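Local coordinates for galactofuranose-binding protein YtfQ (Escherichia coli, PDB 2VK2) that binds alpha- and beta-galactofuranose in the periplasm as the solute-binding component of an ABC transporter, at residues E112-E123 against D220-G228; Y233-S244 against T278-L289. All blocks are in the same frame, centred on the assembly; numbering follows the deposited sequence.

Contact 1. Residues E112-E123 against D220-G228. With GZL (beta-D-galactofuranose), chain B.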
loop_
_atom_site.group_PDB
_atom_site.type_symbol
_atom_site.label_atom_id
_atom_site.label_comp_id
_atom_site.label_asym_id
_atom_site.label_seq_id
_atom_site.Cartn_x
_atom_site.Cartn_y
_atom_site.Cartn_z
ATOM N N GLU A 112 1.940 -7.722 -6.767
ATOM C CA GLU A 112 0.771 -6.857 -6.939
ATOM C C GLU A 112 0.853 -6.095 -8.260
ATOM O O GLU A 112 -0.124 -6.034 -9.008
ATOM C CB GLU A 112 0.655 -5.868 -5.785
ATOM C CG GLU A 112 0.276 -6.485 -4.448
ATOM C CD GLU A 112 0.337 -5.481 -3.323
ATOM O OE1 GLU A 112 1.209 -4.593 -3.381
ATOM O OE2 GLU A 112 -0.485 -5.565 -2.387
ATOM N N GLY A 113 2.014 -5.512 -8.544
ATOM C CA GLY A 113 2.226 -4.798 -9.802
ATOM C C GLY A 113 2.143 -5.713 -11.009
ATOM O O GLY A 113 1.575 -5.348 -12.041
ATOM N N LYS A 114 2.702 -6.910 -10.874
ATOM C CA LYS A 114 2.655 -7.922 -11.926
ATOM C C LYS A 114 1.227 -8.349 -12.250
ATOM O O LYS A 114 0.887 -8.546 -13.413
ATOM C CB LYS A 114 3.468 -9.144 -11.503
ATOM C CG LYS A 114 3.525 -10.266 -12.516
ATOM C CD LYS A 114 4.336 -11.423 -11.966
ATOM C CE LYS A 114 4.527 -12.520 -12.990
ATOM N NZ LYS A 114 3.237 -13.126 -13.404
ATOM N N LEU A 115 0.400 -8.509 -11.222
ATOM C CA LEU A 115 -0.992 -8.908 -11.436
ATOM C C LEU A 115 -1.739 -7.891 -12.297
ATOM O O LEU A 115 -2.495 -8.269 -13.195
ATOM C CB LEU A 115 -1.711 -9.108 -10.100
ATOM C CG LEU A 115 -1.287 -10.342 -9.299
ATOM C CD1 LEU A 115 -1.903 -10.306 -7.910
ATOM C CD2 LEU A 115 -1.664 -11.630 -10.027
ATOM N N ILE A 116 -1.522 -6.604 -12.036
ATOM C CA ILE A 116 -2.147 -5.550 -12.841
ATOM C C ILE A 116 -1.560 -5.515 -14.255
ATOM O O ILE A 116 -2.301 -5.380 -15.233
ATOM C CB ILE A 116 -2.005 -4.160 -12.174
ATOM C CG1 ILE A 116 -2.794 -4.102 -10.857
ATOM C CG2 ILE A 116 -2.467 -3.053 -13.121
ATOM C CD1 ILE A 116 -4.309 -4.250 -11.021
ATOM N N GLY A 117 -0.240 -5.645 -14.364
ATOM C CA GLY A 117 0.423 -5.663 -15.665
ATOM C C GLY A 117 -0.020 -6.820 -16.542
ATOM O O GLY A 117 -0.320 -6.631 -17.724
ATOM N N ASP A 118 -0.072 -8.018 -15.962
ATOM C CA ASP A 118 -0.530 -9.212 -16.679
ATOM C C ASP A 118 -1.972 -9.029 -17.155
ATOM O O ASP A 118 -2.314 -9.379 -18.289
ATOM C CB ASP A 118 -0.456 -10.460 -15.787
ATOM C CG ASP A 118 0.968 -10.926 -15.519
ATOM O OD1 ASP A 118 1.912 -10.446 -16.179
ATOM O OD2 ASP A 118 1.131 -11.795 -14.636
ATOM N N TRP A 119 -2.812 -8.480 -16.283
ATOM C CA TRP A 119 -4.198 -8.200 -16.637
ATOM C C TRP A 119 -4.264 -7.258 -17.840
ATOM O O TRP A 119 -5.016 -7.504 -18.787
ATOM C CB TRP A 119 -4.970 -7.608 -15.450
ATOM C CG TRP A 119 -6.259 -7.007 -15.892
ATOM C CD1 TRP A 119 -7.425 -7.664 -16.142
ATOM C CD2 TRP A 119 -6.498 -5.630 -16.198
ATOM N NE1 TRP A 119 -8.382 -6.779 -16.571
ATOM C CE2 TRP A 119 -7.841 -5.522 -16.613
ATOM C CE3 TRP A 119 -5.712 -4.474 -16.153
ATOM C CZ2 TRP A 119 -8.412 -4.305 -16.981
ATOM C CZ3 TRP A 119 -6.280 -3.266 -16.516
ATOM C CH2 TRP A 119 -7.618 -3.191 -16.924
ATOM N N LEU A 120 -3.475 -6.187 -17.804
ATOM C CA LEU A 120 -3.480 -5.190 -18.874
ATOM C C LEU A 120 -3.030 -5.773 -20.210
ATOM O O LEU A 120 -3.634 -5.491 -21.245
ATOM C CB LEU A 120 -2.594 -3.996 -18.504
ATOM C CG LEU A 120 -2.574 -2.854 -19.525
ATOM C CD1 LEU A 120 -3.948 -2.199 -19.645
ATOM C CD2 LEU A 120 -1.519 -1.830 -19.148
ATOM N N VAL A 121 -1.976 -6.584 -20.186
ATOM C CA VAL A 121 -1.481 -7.232 -21.399
ATOM C C VAL A 121 -2.599 -8.025 -22.076
ATOM O O VAL A 121 -2.798 -7.918 -23.289
ATOM C CB VAL A 121 -0.278 -8.159 -21.098
ATOM C CG1 VAL A 121 0.085 -8.993 -22.323
ATOM C CG2 VAL A 121 0.921 -7.343 -20.643
ATOM N N LYS A 122 -3.332 -8.809 -21.289
ATOM C CA LYS A 122 -4.455 -9.587 -21.811
ATOM C C LYS A 122 -5.602 -8.692 -22.282
ATOM O O LYS A 122 -6.202 -8.944 -23.331
ATOM C CB LYS A 122 -4.966 -10.566 -20.750
ATOM C CG LYS A 122 -4.037 -11.731 -20.481
ATOM C CD LYS A 122 -4.510 -12.554 -19.299
ATOM N N GLU A 123 -5.902 -7.650 -21.511
ATOM C CA GLU A 123 -7.016 -6.747 -21.806
ATOM C C GLU A 123 -6.853 -6.038 -23.152
ATOM O O GLU A 123 -7.787 -6.005 -23.955
ATOM C CB GLU A 123 -7.169 -5.718 -20.679
ATOM C CG GLU A 123 -8.315 -4.718 -20.854
ATOM C CD GLU A 123 -9.694 -5.345 -20.742
ATOM O OE1 GLU A 123 -9.826 -6.421 -20.119
ATOM O OE2 GLU A 123 -10.651 -4.746 -21.274
ATOM N N ASP A 220 -12.711 4.832 -21.972
ATOM C CA ASP A 220 -11.740 5.665 -22.691
ATOM C C ASP A 220 -10.359 5.562 -22.051
ATOM O O ASP A 220 -9.347 5.502 -22.749
ATOM C CB ASP A 220 -12.173 7.134 -22.706
ATOM C CG ASP A 220 -13.423 7.376 -23.536
ATOM O OD1 ASP A 220 -13.637 6.665 -24.542
ATOM O OD2 ASP A 220 -14.187 8.294 -23.178
ATOM N N ILE A 221 -10.330 5.566 -20.721
ATOM C CA ILE A 221 -9.101 5.349 -19.965
ATOM C C ILE A 221 -9.374 4.252 -18.938
ATOM O O ILE A 221 -10.213 4.414 -18.051
ATOM C CB ILE A 221 -8.615 6.643 -19.280
ATOM C CG1 ILE A 221 -8.282 7.705 -20.332
ATOM C CG2 ILE A 221 -7.390 6.360 -18.416
ATOM C CD1 ILE A 221 -7.876 9.046 -19.768
ATOM N N LEU A 222 -8.681 3.126 -19.090
ATOM C CA LEU A 222 -8.806 1.997 -18.175
ATOM C C LEU A 222 -8.119 2.338 -16.859
ATOM O O LEU A 222 -7.231 3.190 -16.826
ATOM C CB LEU A 222 -8.152 0.750 -18.777
ATOM C CG LEU A 222 -8.660 0.277 -20.143
ATOM C CD1 LEU A 222 -7.744 -0.806 -20.693
ATOM C CD2 LEU A 222 -10.098 -0.222 -20.049
ATOM N N THR A 223 -8.523 1.676 -15.779
ATOM C CA THR A 223 -7.861 1.849 -14.488
ATOM C C THR A 223 -7.394 0.511 -13.936
ATOM O O THR A 223 -8.109 -0.491 -13.992
ATOM C CB THR A 223 -8.768 2.541 -13.440
ATOM O OG1 THR A 223 -9.707 1.604 -12.892
ATOM C CG2 THR A 223 -9.503 3.725 -14.052
ATOM N N GLY A 224 -6.172 0.512 -13.409
ATOM C CA GLY A 224 -5.621 -0.623 -12.679
ATOM C C GLY A 224 -4.946 -0.076 -11.439
ATOM O O GLY A 224 -4.158 0.857 -11.531
ATOM N N SER A 225 -5.270 -0.632 -10.278
ATOM C CA SER A 225 -4.757 -0.104 -9.019
ATOM C C SER A 225 -4.710 -1.193 -7.954
ATOM O O SER A 225 -5.043 -2.342 -8.223
ATOM C CB SER A 225 -5.596 1.093 -8.567
ATOM O OG SER A 225 -6.967 0.754 -8.458
ATOM N N ILE A 226 -4.255 -0.833 -6.758
ATOM C CA ILE A 226 -4.020 -1.809 -5.705
ATOM C C ILE A 226 -4.591 -1.322 -4.379
ATOM O O ILE A 226 -4.463 -0.149 -4.042
ATOM C CB ILE A 226 -2.501 -2.075 -5.553
ATOM C CG1 ILE A 226 -1.932 -2.685 -6.843
ATOM C CG2 ILE A 226 -2.218 -2.998 -4.370
ATOM C CD1 ILE A 226 -0.442 -2.494 -7.013
ATOM N N ASP A 227 -5.246 -2.249 -3.674
ATOM C CA ASP A 227 -5.630 -2.165 -2.244
ATOM C C ASP A 227 -6.942 -2.900 -2.000
ATOM O O ASP A 227 -7.079 -3.615 -1.013
ATOM C CB ASP A 227 -5.785 -0.737 -1.701
ATOM C CG ASP A 227 -4.473 -0.113 -1.266
ATOM O OD1 ASP A 227 -3.445 -0.818 -1.160
ATOM O OD2 ASP A 227 -4.495 1.103 -1.023
ATOM N N GLY A 228 -7.908 -2.706 -2.894
ATOM C CA GLY A 228 -9.250 -3.235 -2.698
ATOM C C GLY A 228 -10.008 -2.475 -1.629
ATOM O O GLY A 228 -10.636 -3.084 -0.765
HETATM C C6 GZL B . 0.698 -0.935 1.399
HETATM C C5 GZL B . 1.088 0.342 1.582
HETATM C C4 GZL B . 0.424 1.535 0.920
HETATM C C3 GZL B . -0.932 1.421 0.278
HETATM C C2 GZL B . -1.697 2.441 0.643
HETATM O O6 GZL B . 1.332 -1.950 1.992
HETATM O O5 GZL B . 2.179 0.591 2.316
HETATM O O4 GZL B . 0.244 2.592 1.871
HETATM O O3 GZL B . -1.242 0.468 -0.594
HETATM C C1 GZL B . -0.998 3.272 1.657
HETATM O O2 GZL B . -2.933 2.739 0.239
HETATM O O1 GZL B . -0.757 4.593 1.184
#
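Helix 112-123 runs over strand 222-225 nearly antiparallel, the two axes 8.5 Å apart at 157°, and Ile-116 lies closest above Gly-224, with 6.0 Å between their CA atoms. This is helix-on-sheet packing in one of the two alpha/beta domains of a periplasmic sugar-binding protein, with the strand in the interior of a six-stranded mixed sheet. The close approach depends on Gly-224: a CB there would point at the helix and clash with Ile-116 CG2, which now rests 4.0 Å from Gly-224 CA. CD1 on the other branch of Ile-116 reaches Ser-225 O at 3.5 Å. Toward the C-terminal end of the helix, Trp-119 brings the outer rim of its indole to the strand, with CB of Leu-222 at the ring edge and near its plane; CG anti to the backbone N (chi1 166°) sends the ring that way. Leu-222 CD1 touches both Leu-120 CD1 and Glu-123 CG. At the other end, Ile-226 CD1 packs on Glu-112 CB and its CG2 lies under the carboxylate, whose OE1 forms a salt bridge with Arg-146, which itself hydrogen-bonds to the sugar. Glu-112 thus probably helps to position that arginine. Just past Ile-226 the chain delivers Asp-227 to beta-D-galactofuranose, and its two carboxylate oxygens take separate hydroxyls: O3 donates to OD1 and O2 to OD2, each at 2.6 Å.

Contact 2. Residues Y233-S244 against T278-L289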
loop_
_atom_site.group_PDB
_atom_site.type_symbol
_atom_site.label_atom_id
_atom_site.label_comp_id
_atom_site.label_asym_id
_atom_site.label_seq_id
_atom_site.Cartn_x
_atom_site.Cartn_y
_atom_site.Cartn_z
ATOM N N TYR A 233 -14.448 -0.826 -5.518
ATOM C CA TYR A 233 -15.514 -1.749 -5.920
ATOM C C TYR A 233 -16.788 -0.994 -6.281
ATOM O O TYR A 233 -17.504 -1.388 -7.204
ATOM C CB TYR A 233 -15.778 -2.792 -4.838
ATOM C CG TYR A 233 -14.549 -3.611 -4.529
ATOM C CD1 TYR A 233 -13.958 -4.411 -5.503
ATOM C CD2 TYR A 233 -13.954 -3.563 -3.272
ATOM C CE1 TYR A 233 -12.811 -5.153 -5.225
ATOM C CE2 TYR A 233 -12.815 -4.304 -2.989
ATOM C CZ TYR A 233 -12.250 -5.093 -3.963
ATOM O OH TYR A 233 -11.118 -5.821 -3.667
ATOM N N LYS A 234 -17.059 0.100 -5.575
ATOM C CA LYS A 234 -18.161 0.990 -5.942
ATOM C C LYS A 234 -17.939 1.569 -7.338
ATOM O O LYS A 234 -18.871 1.641 -8.139
ATOM C CB LYS A 234 -18.318 2.115 -4.917
ATOM C CG LYS A 234 -18.803 1.634 -3.565
ATOM C CD LYS A 234 -19.089 2.782 -2.622
ATOM C CE LYS A 234 -19.587 2.266 -1.287
ATOM N NZ LYS A 234 -20.076 3.357 -0.403
ATOM N N ALA A 235 -16.703 1.964 -7.635
ATOM C CA ALA A 235 -16.360 2.467 -8.961
ATOM C C ALA A 235 -16.557 1.391 -10.027
ATOM O O ALA A 235 -17.099 1.668 -11.097
ATOM C CB ALA A 235 -14.931 2.977 -8.979
ATOM N N MET A 236 -16.132 0.164 -9.732
ATOM C CA MET A 236 -16.334 -0.954 -10.655
ATOM C C MET A 236 -17.813 -1.186 -10.950
ATOM O O MET A 236 -18.193 -1.420 -12.098
ATOM C CB MET A 236 -15.736 -2.245 -10.098
ATOM C CG MET A 236 -14.222 -2.290 -10.102
ATOM S SD MET A 236 -13.639 -3.886 -9.521
ATOM C CE MET A 236 -11.875 -3.586 -9.441
ATOM N N MET A 237 -18.642 -1.126 -9.914
ATOM C CA MET A 237 -20.082 -1.335 -10.076
ATOM C C MET A 237 -20.736 -0.246 -10.937
ATOM O O MET A 237 -21.735 -0.508 -11.607
ATOM C CB MET A 237 -20.754 -1.437 -8.709
ATOM C CG MET A 237 -20.397 -2.721 -7.978
ATOM S SD MET A 237 -20.869 -2.712 -6.246
ATOM C CE MET A 237 -22.648 -2.839 -6.384
ATOM N N ASP A 238 -20.162 0.957 -10.928
ATOM C CA ASP A 238 -20.611 2.050 -11.797
ATOM C C ASP A 238 -19.946 2.041 -13.176
ATOM O O ASP A 238 -20.204 2.928 -13.993
ATOM C CB ASP A 238 -20.358 3.408 -11.125
ATOM C CG ASP A 238 -21.323 3.693 -9.992
ATOM O OD1 ASP A 238 -22.409 3.075 -9.949
ATOM O OD2 ASP A 238 -20.999 4.550 -9.144
ATOM N N GLY A 239 -19.091 1.053 -13.433
ATOM C CA GLY A 239 -18.432 0.909 -14.731
ATOM C C GLY A 239 -17.233 1.819 -14.940
ATOM O O GLY A 239 -16.778 1.989 -16.072
ATOM N N GLU A 240 -16.703 2.383 -13.857
ATOM C CA GLU A 240 -15.682 3.428 -13.956
ATOM C C GLU A 240 -14.273 2.996 -13.530
ATOM O O GLU A 240 -13.336 3.785 -13.641
ATOM C CB GLU A 240 -16.136 4.663 -13.177
ATOM C CG GLU A 240 -17.454 5.215 -13.717
ATOM C CD GLU A 240 -17.852 6.553 -13.133
ATOM O OE1 GLU A 240 -17.407 6.889 -12.018
ATOM O OE2 GLU A 240 -18.634 7.270 -13.797
ATOM N N ALA A 241 -14.131 1.753 -13.068
ATOM C CA ALA A 241 -12.822 1.178 -12.735
ATOM C C ALA A 241 -12.758 -0.261 -13.241
ATOM O O ALA A 241 -13.778 -0.944 -13.296
ATOM C CB ALA A 241 -12.586 1.232 -11.231
ATOM N N ASN A 242 -11.564 -0.732 -13.599
ATOM C CA ASN A 242 -11.432 -2.041 -14.256
ATOM C C ASN A 242 -10.789 -3.158 -13.452
ATOM O O ASN A 242 -11.220 -4.300 -13.548
ATOM C CB ASN A 242 -10.686 -1.900 -15.582
ATOM C CG ASN A 242 -11.375 -0.956 -16.520
ATOM O OD1 ASN A 242 -12.303 -1.333 -17.241
ATOM N ND2 ASN A 242 -10.950 0.284 -16.502
ATOM N N ALA A 243 -9.741 -2.850 -12.694
ATOM C CA ALA A 243 -8.962 -3.898 -12.036
ATOM C C ALA A 243 -8.333 -3.397 -10.745
ATOM O O ALA A 243 -7.787 -2.297 -10.703
ATOM C CB ALA A 243 -7.881 -4.410 -12.986
ATOM N N SER A 244 -8.421 -4.205 -9.693
ATOM C CA SER A 244 -7.746 -3.891 -8.436
ATOM C C SER A 244 -7.262 -5.147 -7.732
ATOM O O SER A 244 -7.948 -6.165 -7.715
ATOM C CB SER A 244 -8.668 -3.108 -7.501
ATOM O OG SER A 244 -8.010 -2.806 -6.274
ATOM N N THR A 278 -4.734 -10.971 -4.445
ATOM C CA THR A 278 -5.715 -11.488 -5.398
ATOM C C THR A 278 -6.231 -10.368 -6.293
ATOM O O THR A 278 -6.618 -9.310 -5.800
ATOM C CB THR A 278 -6.916 -12.122 -4.672
ATOM O OG1 THR A 278 -6.448 -13.071 -3.705
ATOM C CG2 THR A 278 -7.845 -12.816 -5.664
ATOM N N LEU A 279 -6.233 -10.612 -7.602
ATOM C CA LEU A 279 -6.806 -9.678 -8.571
ATOM C C LEU A 279 -8.328 -9.776 -8.566
ATOM O O LEU A 279 -8.883 -10.876 -8.635
ATOM C CB LEU A 279 -6.287 -9.985 -9.976
ATOM C CG LEU A 279 -6.802 -9.091 -11.106
ATOM C CD1 LEU A 279 -6.221 -7.694 -10.988
ATOM C CD2 LEU A 279 -6.462 -9.704 -12.449
ATOM N N TYR A 280 -8.989 -8.626 -8.496
ATOM C CA TYR A 280 -10.442 -8.555 -8.579
ATOM C C TYR A 280 -10.872 -7.632 -9.709
ATOM O O TYR A 280 -10.299 -6.559 -9.912
ATOM C CB TYR A 280 -11.027 -8.094 -7.245
ATOM C CG TYR A 280 -10.956 -9.162 -6.181
ATOM C CD1 TYR A 280 -11.748 -10.304 -6.260
ATOM C CD2 TYR A 280 -10.088 -9.042 -5.099
ATOM C CE1 TYR A 280 -11.682 -11.294 -5.293
ATOM C CE2 TYR A 280 -10.019 -10.029 -4.124
ATOM C CZ TYR A 280 -10.818 -11.150 -4.227
ATOM O OH TYR A 280 -10.755 -12.132 -3.265
ATOM N N LEU A 281 -11.888 -8.080 -10.442
ATOM C CA LEU A 281 -12.445 -7.362 -11.582
ATOM C C LEU A 281 -13.925 -7.082 -11.296
ATOM O O LEU A 281 -14.456 -7.579 -10.307
ATOM C CB LEU A 281 -12.269 -8.204 -12.851
ATOM C CG LEU A 281 -10.833 -8.663 -13.140
ATOM C CD1 LEU A 281 -10.791 -9.568 -14.362
ATOM C CD2 LEU A 281 -9.892 -7.476 -13.323
ATOM N N PRO A 282 -14.590 -6.266 -12.139
ATOM C CA PRO A 282 -15.975 -5.864 -11.852
ATOM C C PRO A 282 -16.980 -7.000 -11.633
ATOM O O PRO A 282 -17.962 -6.798 -10.922
ATOM C CB PRO A 282 -16.352 -5.038 -13.085
ATOM C CG PRO A 282 -15.048 -4.477 -13.547
ATOM C CD PRO A 282 -14.090 -5.612 -13.360
ATOM N N ASP A 283 -16.736 -8.173 -12.212
ATOM C CA ASP A 283 -17.652 -9.311 -12.058
ATOM C C ASP A 283 -17.790 -9.806 -10.611
ATOM O O ASP A 283 -18.766 -10.478 -10.284
ATOM C CB ASP A 283 -17.246 -10.471 -12.980
ATOM C CG ASP A 283 -15.914 -11.095 -12.598
ATOM O OD1 ASP A 283 -15.019 -10.365 -12.124
ATOM O OD2 ASP A 283 -15.759 -12.322 -12.779
ATOM N N THR A 284 -16.824 -9.474 -9.754
ATOM C CA THR A 284 -16.874 -9.844 -8.336
ATOM C C THR A 284 -16.971 -8.633 -7.400
ATOM O O THR A 284 -16.875 -8.784 -6.181
ATOM C CB THR A 284 -15.625 -10.657 -7.942
ATOM O OG1 THR A 284 -14.452 -9.865 -8.155
ATOM C CG2 THR A 284 -15.530 -11.932 -8.767
ATOM N N ALA A 285 -17.170 -7.441 -7.963
ATOM C CA ALA A 285 -17.115 -6.190 -7.194
ATOM C C ALA A 285 -18.158 -6.116 -6.083
ATOM O O ALA A 285 -17.846 -5.721 -4.958
ATOM C CB ALA A 285 -17.250 -4.989 -8.123
ATOM N N LYS A 286 -19.392 -6.494 -6.401
ATOM C CA LYS A 286 -20.479 -6.463 -5.421
ATOM C C LYS A 286 -20.184 -7.382 -4.235
ATOM O O LYS A 286 -20.362 -6.988 -3.081
ATOM C CB LYS A 286 -21.806 -6.856 -6.078
ATOM C CG LYS A 286 -23.027 -6.626 -5.200
ATOM C CD LYS A 286 -24.314 -6.898 -5.961
ATOM C CE LYS A 286 -25.538 -6.709 -5.080
ATOM N NZ LYS A 286 -25.597 -7.705 -3.974
ATOM N N GLU A 287 -19.728 -8.598 -4.530
ATOM C CA GLU A 287 -19.389 -9.580 -3.494
ATOM C C GLU A 287 -18.243 -9.099 -2.607
ATOM O O GLU A 287 -18.290 -9.261 -1.389
ATOM C CB GLU A 287 -19.018 -10.926 -4.123
ATOM C CG GLU A 287 -20.183 -11.653 -4.773
ATOM N N GLU A 288 -17.216 -8.515 -3.219
ATOM C CA GLU A 288 -16.069 -8.005 -2.467
ATOM C C GLU A 288 -16.437 -6.793 -1.617
ATOM O O GLU A 288 -15.987 -6.678 -0.477
ATOM C CB GLU A 288 -14.904 -7.665 -3.405
ATOM C CG GLU A 288 -14.240 -8.887 -4.021
ATOM C CD GLU A 288 -13.749 -9.876 -2.977
ATOM O OE1 GLU A 288 -13.065 -9.448 -2.022
ATOM O OE2 GLU A 288 -14.054 -11.080 -3.108
ATOM N N LEU A 289 -17.261 -5.902 -2.169
ATOM C CA LEU A 289 -17.752 -4.733 -1.434
ATOM C C LEU A 289 -18.510 -5.140 -0.168
ATOM O O LEU A 289 -18.392 -4.483 0.867
ATOM C CB LEU A 289 -18.655 -3.876 -2.328
ATOM C CG LEU A 289 -19.219 -2.588 -1.720
ATOM C CD1 LEU A 289 -18.102 -1.668 -1.242
ATOM C CD2 LEU A 289 -20.110 -1.874 -2.724
HETATM O O HOH W 1 -11.351 -7.434 -1.769
#
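Two backbone hydrogen bonds join Ser-244 and Tyr-280 as an antiparallel hydrogen-bonded pair: Ser-244 N to Tyr-280 O at 3.0 Å, almost straight at 171°, and Tyr-280 N to Ser-244 O at 2.8 Å. They add 278-280 as the outermost strand beside 243-246, the one antiparallel neighbour in this sheet of the sugar-binding protein. A water continues the polar network, accepting from Tyr-233 OH at 2.5 Å and donating to Glu-288 OE1. The same glutamate holds the Tyr-233 ring by its aliphatic part: CB sits over the centre of one face in a CH-pi contact, 3.7 Å from the centroid, while Tyr-280 CB meets the ring at its edge. With chi2 at -56° the Glu-288 chain bends, and its carboxyl carbon comes over a face of the Tyr-280 ring, opposite Thr-278 CG2. Helices 233-237 and 285-289 pack roughly antiparallel, at 153° with their axes 8.8 Å apart, and small Ala-285 lets them come near, its CB 3.7 Å from Met-236 CB. The extended Met-236 carries its sulfur past Pro-282 N and its CE to Tyr-280 O, 3.4 Å away. Farther out, Met-237 SD lies against Leu-289 CD2. A leucine in place of Tyr-233 would probably leave the bridging water without its phenolic donor and Glu-288 CB without an aromatic face to cover. The chemistry implies that backbone bonds set the strand register, while the helices meet mainly through apolar packing, with one water-mediated polar link from Tyr-233 OH to Glu-288 OE1.

Contacts 1 and 2 are consecutive along the chain and share one sheet, their centres 12 Å apart. Strands 222-225 and 243-246 are direct neighbours in it: Ser-225 N lies 3.0 Å from Ala-243 O, a probable hydrogen bond, and Thr-223 OG1 lies 3.1 Å from Asn-242 N, another. Helix 112-123 spans both contacts, since Trp-119 also touches Ala-243 and Leu-281, and Ile-116 touches Leu-279. Only contact 1 reaches the sugar directly, through Asp-227. Contact 2 stands one shell back, the Ser-244 side chain about 5 Å from that of Asp-227 and about 9 Å from the galactofuranose; Asp-200 OD1 accepts hydrogen bonds from both Ser-225 and Ser-244.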